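Local coordinates for protein GTP pyrophosphokinase (Streptococcus pneumoniae, PDB 2BE3) that probably makes the alarmone (p)ppGpp by moving pyrophosphate from ATP to GTP or GDP, as RelA/SpoT-family synthetases do, at residues Ala154-Glu157 with His158-Tyr162; Leu176-Thr179 with Ala180-His184. One frame throughout, in Å; residues are numbered along the deposited sequence.

Overall arrangement
From the N terminus the chain passes through helix 6-35 and a mixed five-stranded sheet, whose last strand in the chain, the central 137-147, runs straight into helix 148-164. Contact 1 (154-157 with 158-162) is a single turn-to-turn contact within that helix, and contact 2 (176-179 with 180-184) is its counterpart in the next helix, 170-191. Neither closes a loop: in each the two segments are continuous, and the contacts follow in series without nesting or crossing. The centres of contact 1 and contact 2 lie about 14 Å apart. The two helices pack directly where Leu160 CD1 meets Leu176 CD2 at 3.8 Å and Glu157 CG meets Leu176 CD1, with Phe168 of the connecting loop touching both contacts.

Contact 1: Ala154-Glu157 with His158-Tyr162; sequences ATIE and HSLNY
Ser159 grips the carbonyl oxygen of Thr155 twice. Its backbone N donates to Thr155 O at 3.2 Å, and its hydroxyl OG donates to the same oxygen, the two donors arriving from opposite faces of the carbonyl plane. The hydroxyl can turn back because chi1 of -71° sets OG beside the backbone N and anti to the carbonyl carbon. One residue on, Ile156 and Leu160 lie side by side and point the same way, methyl CG2 of Ile156 meeting CD1 of Leu160 at 3.9 Å, while CG of Leu160 sits 3.5 Å from Ile156 O. Regular i to i+4 backbone bonds identify the setting as an alpha-helix: Leu160 N to Ile156 O is nearly straight (171°), and Asn161 N to Glu157 O is short at 2.8 Å but more bent, 148° at the hydrogen. This is helix 148-164, which leaves the sheet of the RelA/SpoT-type domain directly after strand 137-147. Farther out, Thr155 OG1 bonds to Asn151 O one turn earlier, and Leu160 packs on Ile172 of helix 170-191. Arg146, on strand 137-147, touches Ala154 and Thr155, and Phe168 also reaches Asn161.

Contact 2: Leu176-Thr179 with Ala180-His184; sequences LEIT and ARIAH
Ile178 and Ile182 stand side by side on successive turns of the alpha-helix 170-191, an i to i+4 apolar pair on its outer surface; Leu176, Thr179 and Ala180, on another side, meet helix 148-164. The tight part of the contact is the backbone and that inward side. The bond from Ile182 N to Ile178 O, 2.8 Å long, is almost straight at 174°, and Ala183 N reaches Thr179 O over an equally short distance. Ala180 N bonds to Leu176 O less directly, with 152° at the hydrogen. Leu176 O also accepts from Trp153 NE1, and Trp153 touches Thr179 and Ala180. Thr179 OG1 is bonded to Arg175 O, within its own helix.

On the outer side, CG1 of Ile182 rests 3.3 Å from Ile178 O. The approach of Ile178 CG1 to Ile182 CD1, modelled at 3.5 Å, is less certain, because Ile178 has an unstaggered conformation. Glu177 and Arg181 carry the looser, water-bridged part. The arginine chain bends at chi3 (-45°), which folds the guanidinium back over the preceding turn, so that one face lies above Ile178 CA, with NH2 3.7 Å from Ile178 CB. No direct ion pair forms with Glu177, whose OE1 stays 5.2 Å from Arg181 NH1; the opposite charges may still attract. Glu177 OE2 makes a salt bridge to Lys173. A water in the guanidinium plane, at its edge, donates to Glu177 OE1 at 2.7 Å and accepts from Arg181 NH1 over a longer 3.3 Å.

Contact 1: Ala154-Glu157 with His158-Tyr162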
ATOM      1  N   ALA A 154      25.017  13.218  -0.813  1.00 70.75           N
ATOM      2  CA  ALA A 154      24.534  12.824  -2.146  1.00 70.96           C
ATOM      3  C   ALA A 154      23.502  13.765  -2.720  1.00 71.48           C
ATOM      4  O   ALA A 154      23.609  14.120  -3.880  1.00 72.03           O
ATOM      5  CB  ALA A 154      23.987  11.406  -2.144  1.00 70.48           C
ATOM      6  N   THR A 155      22.508  14.180  -1.928  1.00 72.07           N
ATOM      7  CA  THR A 155      21.434  15.009  -2.454  1.00 72.16           C
ATOM      8  C   THR A 155      22.046  16.331  -2.867  1.00 71.64           C
ATOM      9  O   THR A 155      21.656  16.892  -3.861  1.00 72.56           O
ATOM     10  CB  THR A 155      20.257  15.283  -1.439  1.00 71.98           C
ATOM     11  OG1 THR A 155      20.800  15.887  -0.308  1.00 73.52           O
ATOM     12  CG2 THR A 155      19.556  14.031  -0.967  1.00 72.34           C
ATOM     13  N   ILE A 156      23.011  16.823  -2.101  1.00 71.36           N
ATOM     14  CA  ILE A 156      23.718  18.070  -2.425  1.00 70.90           C
ATOM     15  C   ILE A 156      24.629  17.947  -3.666  1.00 71.37           C
ATOM     16  O   ILE A 156      24.681  18.862  -4.476  1.00 71.80           O
ATOM     17  CB  ILE A 156      24.497  18.570  -1.198  1.00 70.53           C
ATOM     18  CG1 ILE A 156      23.547  19.310  -0.259  1.00 69.66           C
ATOM     19  CG2 ILE A 156      25.727  19.423  -1.567  1.00 71.00           C
ATOM     20  CD1 ILE A 156      24.213  19.673   1.053  1.00 68.44           C
ATOM     21  N   GLU A 157      25.336  16.827  -3.809  1.00 71.25           N
ATOM     22  CA  GLU A 157      26.213  16.608  -4.957  1.00 71.99           C
ATOM     23  C   GLU A 157      25.386  16.527  -6.252  1.00 72.12           C
ATOM     24  O   GLU A 157      25.737  17.118  -7.256  1.00 72.81           O
ATOM     25  CB  GLU A 157      27.104  15.377  -4.733  1.00 71.38           C
ATOM     26  CG  GLU A 157      28.337  15.350  -5.576  1.00 73.04           C
ATOM     27  CD  GLU A 157      28.208  14.516  -6.855  1.00 78.77           C
ATOM     28  OE1 GLU A 157      27.140  13.877  -7.078  1.00 79.21           O
ATOM     29  OE2 GLU A 157      29.207  14.486  -7.649  1.00 81.11           O
ATOM     30  N   HIS A 158      24.248  15.857  -6.170  1.00 72.08           N
ATOM     31  CA  HIS A 158      23.320  15.712  -7.253  1.00 72.15           C
ATOM     32  C   HIS A 158      22.776  17.060  -7.709  1.00 72.09           C
ATOM     33  O   HIS A 158      22.706  17.327  -8.899  1.00 72.02           O
ATOM     34  CB  HIS A 158      22.174  14.807  -6.793  1.00 72.85           C
ATOM     35  CG  HIS A 158      21.222  14.435  -7.877  1.00 75.13           C
ATOM     36  ND1 HIS A 158      21.461  13.397  -8.756  1.00 80.13           N
ATOM     37  CD2 HIS A 158      20.036  14.980  -8.245  1.00 79.69           C
ATOM     38  CE1 HIS A 158      20.455  13.305  -9.611  1.00 81.88           C
ATOM     39  NE2 HIS A 158      19.572  14.250  -9.314  1.00 81.94           N
ATOM     40  N   SER A 159      22.381  17.902  -6.765  1.00 71.54           N
ATOM     41  CA  SER A 159      21.928  19.253  -7.079  1.00 71.85           C
ATOM     42  C   SER A 159      22.983  20.088  -7.789  1.00 71.67           C
ATOM     43  O   SER A 159      22.693  20.727  -8.793  1.00 71.81           O
ATOM     44  CB  SER A 159      21.484  19.988  -5.809  1.00 71.84           C
ATOM     45  OG  SER A 159      20.275  19.427  -5.348  1.00 73.31           O
ATOM     46  N   LEU A 160      24.195  20.105  -7.245  1.00 71.41           N
ATOM     47  CA  LEU A 160      25.281  20.829  -7.864  1.00 71.53           C
ATOM     48  C   LEU A 160      25.560  20.253  -9.239  1.00 72.47           C
ATOM     49  O   LEU A 160      25.818  20.997 -10.187  1.00 73.54           O
ATOM     50  CB  LEU A 160      26.540  20.786  -7.001  1.00 70.64           C
ATOM     51  CG  LEU A 160      26.476  21.616  -5.724  1.00 69.63           C
ATOM     52  CD1 LEU A 160      27.477  21.125  -4.672  1.00 68.14           C
ATOM     53  CD2 LEU A 160      26.564  23.143  -5.969  1.00 66.39           C
ATOM     54  N   ASN A 161      25.496  18.929  -9.345  1.00 72.93           N
ATOM     55  CA  ASN A 161      25.797  18.260 -10.598  1.00 73.67           C
ATOM     56  C   ASN A 161      24.784  18.502 -11.729  1.00 73.44           C
ATOM     57  O   ASN A 161      25.137  18.477 -12.887  1.00 73.77           O
ATOM     58  CB  ASN A 161      26.058  16.778 -10.388  1.00 73.45           C
ATOM     59  CG  ASN A 161      26.812  16.177 -11.543  1.00 75.30           C
ATOM     60  OD1 ASN A 161      27.907  16.651 -11.923  1.00 76.19           O
ATOM     61  ND2 ASN A 161      26.233  15.148 -12.133  1.00 74.59           N
ATOM     62  N   TYR A 162      23.539  18.770 -11.378  1.00 73.63           N
ATOM     63  CA  TYR A 162      22.545  19.204 -12.339  1.00 73.75           C
ATOM     64  C   TYR A 162      23.046  20.489 -13.019  1.00 73.96           C
ATOM     65  O   TYR A 162      23.022  20.602 -14.233  1.00 73.84           O
ATOM     66  CB  TYR A 162      21.177  19.431 -11.649  1.00 73.53           C
ATOM     67  CG  TYR A 162      20.116  19.919 -12.601  1.00 72.97           C
ATOM     68  CD1 TYR A 162      19.448  19.044 -13.442  1.00 73.82           C
ATOM     69  CD2 TYR A 162      19.812  21.274 -12.684  1.00 73.98           C
ATOM     70  CE1 TYR A 162      18.480  19.504 -14.340  1.00 74.89           C
ATOM     71  CE2 TYR A 162      18.855  21.751 -13.573  1.00 74.15           C
ATOM     72  CZ  TYR A 162      18.195  20.865 -14.389  1.00 74.78           C
ATOM     73  OH  TYR A 162      17.263  21.351 -15.259  1.00 76.11           O
TER

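Contact 2: Leu176-Thr179 with Ala180-His184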
ATOM      1  N   LEU A 176      33.191  19.671  -1.992  1.00 74.49           N
ATOM      2  CA  LEU A 176      32.612  18.352  -2.208  1.00 73.71           C
ATOM      3  C   LEU A 176      33.517  17.225  -1.703  1.00 73.34           C
ATOM      4  O   LEU A 176      33.052  16.270  -1.097  1.00 72.96           O
ATOM      5  CB  LEU A 176      32.241  18.144  -3.678  1.00 73.10           C
ATOM      6  CG  LEU A 176      30.948  18.841  -4.140  1.00 73.39           C
ATOM      7  CD1 LEU A 176      30.582  18.469  -5.586  1.00 73.63           C
ATOM      8  CD2 LEU A 176      29.784  18.541  -3.194  1.00 72.44           C
ATOM      9  N   GLU A 177      34.816  17.365  -1.913  1.00 73.60           N
ATOM     10  CA  GLU A 177      35.762  16.320  -1.538  1.00 73.37           C
ATOM     11  C   GLU A 177      36.011  16.313  -0.043  1.00 73.25           C
ATOM     12  O   GLU A 177      36.054  15.233   0.548  1.00 73.14           O
ATOM     13  CB  GLU A 177      37.065  16.452  -2.317  1.00 73.26           C
ATOM     14  CG  GLU A 177      36.860  16.146  -3.803  1.00 76.23           C
ATOM     15  CD  GLU A 177      38.074  16.464  -4.657  1.00 80.53           C
ATOM     16  OE1 GLU A 177      39.019  17.117  -4.140  1.00 83.13           O
ATOM     17  OE2 GLU A 177      38.083  16.061  -5.854  1.00 82.94           O
ATOM     18  N   ILE A 178      36.151  17.488   0.581  1.00 71.82           N
ATOM     19  CA  ILE A 178      36.324  17.464   2.022  1.00 71.79           C
ATOM     20  C   ILE A 178      35.069  16.992   2.767  1.00 71.14           C
ATOM     21  O   ILE A 178      35.188  16.181   3.702  1.00 70.85           O
ATOM     22  CB  ILE A 178      37.097  18.707   2.668  1.00 72.46           C
ATOM     23  CG1 ILE A 178      36.530  19.098   4.027  1.00 72.39           C
ATOM     24  CG2 ILE A 178      37.145  19.933   1.785  1.00 73.89           C
ATOM     25  CD1 ILE A 178      37.665  19.302   5.066  1.00 76.11           C
ATOM     26  N   THR A 179      33.885  17.455   2.338  1.00 69.88           N
ATOM     27  CA  THR A 179      32.639  17.000   2.943  1.00 68.58           C
ATOM     28  C   THR A 179      32.432  15.501   2.740  1.00 68.11           C
ATOM     29  O   THR A 179      32.004  14.828   3.666  1.00 68.01           O
ATOM     30  CB  THR A 179      31.381  17.822   2.504  1.00 68.73           C
ATOM     31  OG1 THR A 179      31.235  17.798   1.074  1.00 69.35           O
ATOM     32  CG2 THR A 179      31.502  19.262   2.979  1.00 67.85           C
ATOM     33  N   ALA A 180      32.781  14.963   1.567  1.00 67.86           N
ATOM     34  CA  ALA A 180      32.682  13.505   1.346  1.00 68.02           C
ATOM     35  C   ALA A 180      33.550  12.728   2.323  1.00 68.55           C
ATOM     36  O   ALA A 180      33.104  11.722   2.844  1.00 69.03           O
ATOM     37  CB  ALA A 180      32.993  13.091  -0.124  1.00 67.06           C
ATOM     38  N   ARG A 181      34.781  13.194   2.552  1.00 69.22           N
ATOM     39  CA  ARG A 181      35.677  12.649   3.577  1.00 70.50           C
ATOM     40  C   ARG A 181      35.092  12.820   4.999  1.00 70.23           C
ATOM     41  O   ARG A 181      35.010  11.844   5.755  1.00 69.91           O
ATOM     42  CB  ARG A 181      37.080  13.283   3.487  1.00 69.76           C
ATOM     43  CG  ARG A 181      37.808  12.953   2.186  1.00 73.30           C
ATOM     44  CD  ARG A 181      39.342  13.265   2.193  1.00 73.84           C
ATOM     45  NE  ARG A 181      39.697  14.581   2.765  1.00 80.44           N
ATOM     46  CZ  ARG A 181      39.999  15.688   2.069  1.00 81.63           C
ATOM     47  NH1 ARG A 181      39.982  15.706   0.731  1.00 82.47           N
ATOM     48  NH2 ARG A 181      40.317  16.796   2.726  1.00 82.57           N
ATOM     49  N   ILE A 182      34.690  14.041   5.358  1.00 69.79           N
ATOM     50  CA  ILE A 182      34.071  14.272   6.664  1.00 69.83           C
ATOM     51  C   ILE A 182      32.842  13.380   6.912  1.00 69.97           C
ATOM     52  O   ILE A 182      32.709  12.831   8.002  1.00 69.70           O
ATOM     53  CB  ILE A 182      33.691  15.748   6.899  1.00 69.76           C
ATOM     54  CG1 ILE A 182      34.926  16.636   6.962  1.00 69.51           C
ATOM     55  CG2 ILE A 182      32.966  15.907   8.215  1.00 69.72           C
ATOM     56  CD1 ILE A 182      34.595  18.119   6.828  1.00 71.45           C
ATOM     57  N   ALA A 183      31.971  13.226   5.908  1.00 69.81           N
ATOM     58  CA  ALA A 183      30.753  12.426   6.048  1.00 70.11           C
ATOM     59  C   ALA A 183      31.034  10.922   6.243  1.00 70.94           C
ATOM     60  O   ALA A 183      30.393  10.253   7.051  1.00 71.62           O
ATOM     61  CB  ALA A 183      29.882  12.607   4.844  1.00 70.21           C
ATOM     62  N   HIS A 184      31.962  10.388   5.468  1.00 70.57           N
ATOM     63  CA  HIS A 184      32.445   9.027   5.652  1.00 71.15           C
ATOM     64  C   HIS A 184      33.032   8.829   7.045  1.00 71.14           C
ATOM     65  O   HIS A 184      32.729   7.842   7.734  1.00 70.54           O
ATOM     66  CB  HIS A 184      33.513   8.732   4.604  1.00 70.87           C
ATOM     67  CG  HIS A 184      34.092   7.366   4.713  1.00 73.34           C
ATOM     68  ND1 HIS A 184      35.310   7.121   5.313  1.00 77.00           N
ATOM     69  CD2 HIS A 184      33.621   6.164   4.315  1.00 74.36           C
ATOM     70  CE1 HIS A 184      35.576   5.829   5.255  1.00 75.81           C
ATOM     71  NE2 HIS A 184      34.569   5.230   4.651  1.00 76.81           N
TER
HETATM   72  O   HOH W   1      39.943  17.925  -1.699  1.00 83.41           O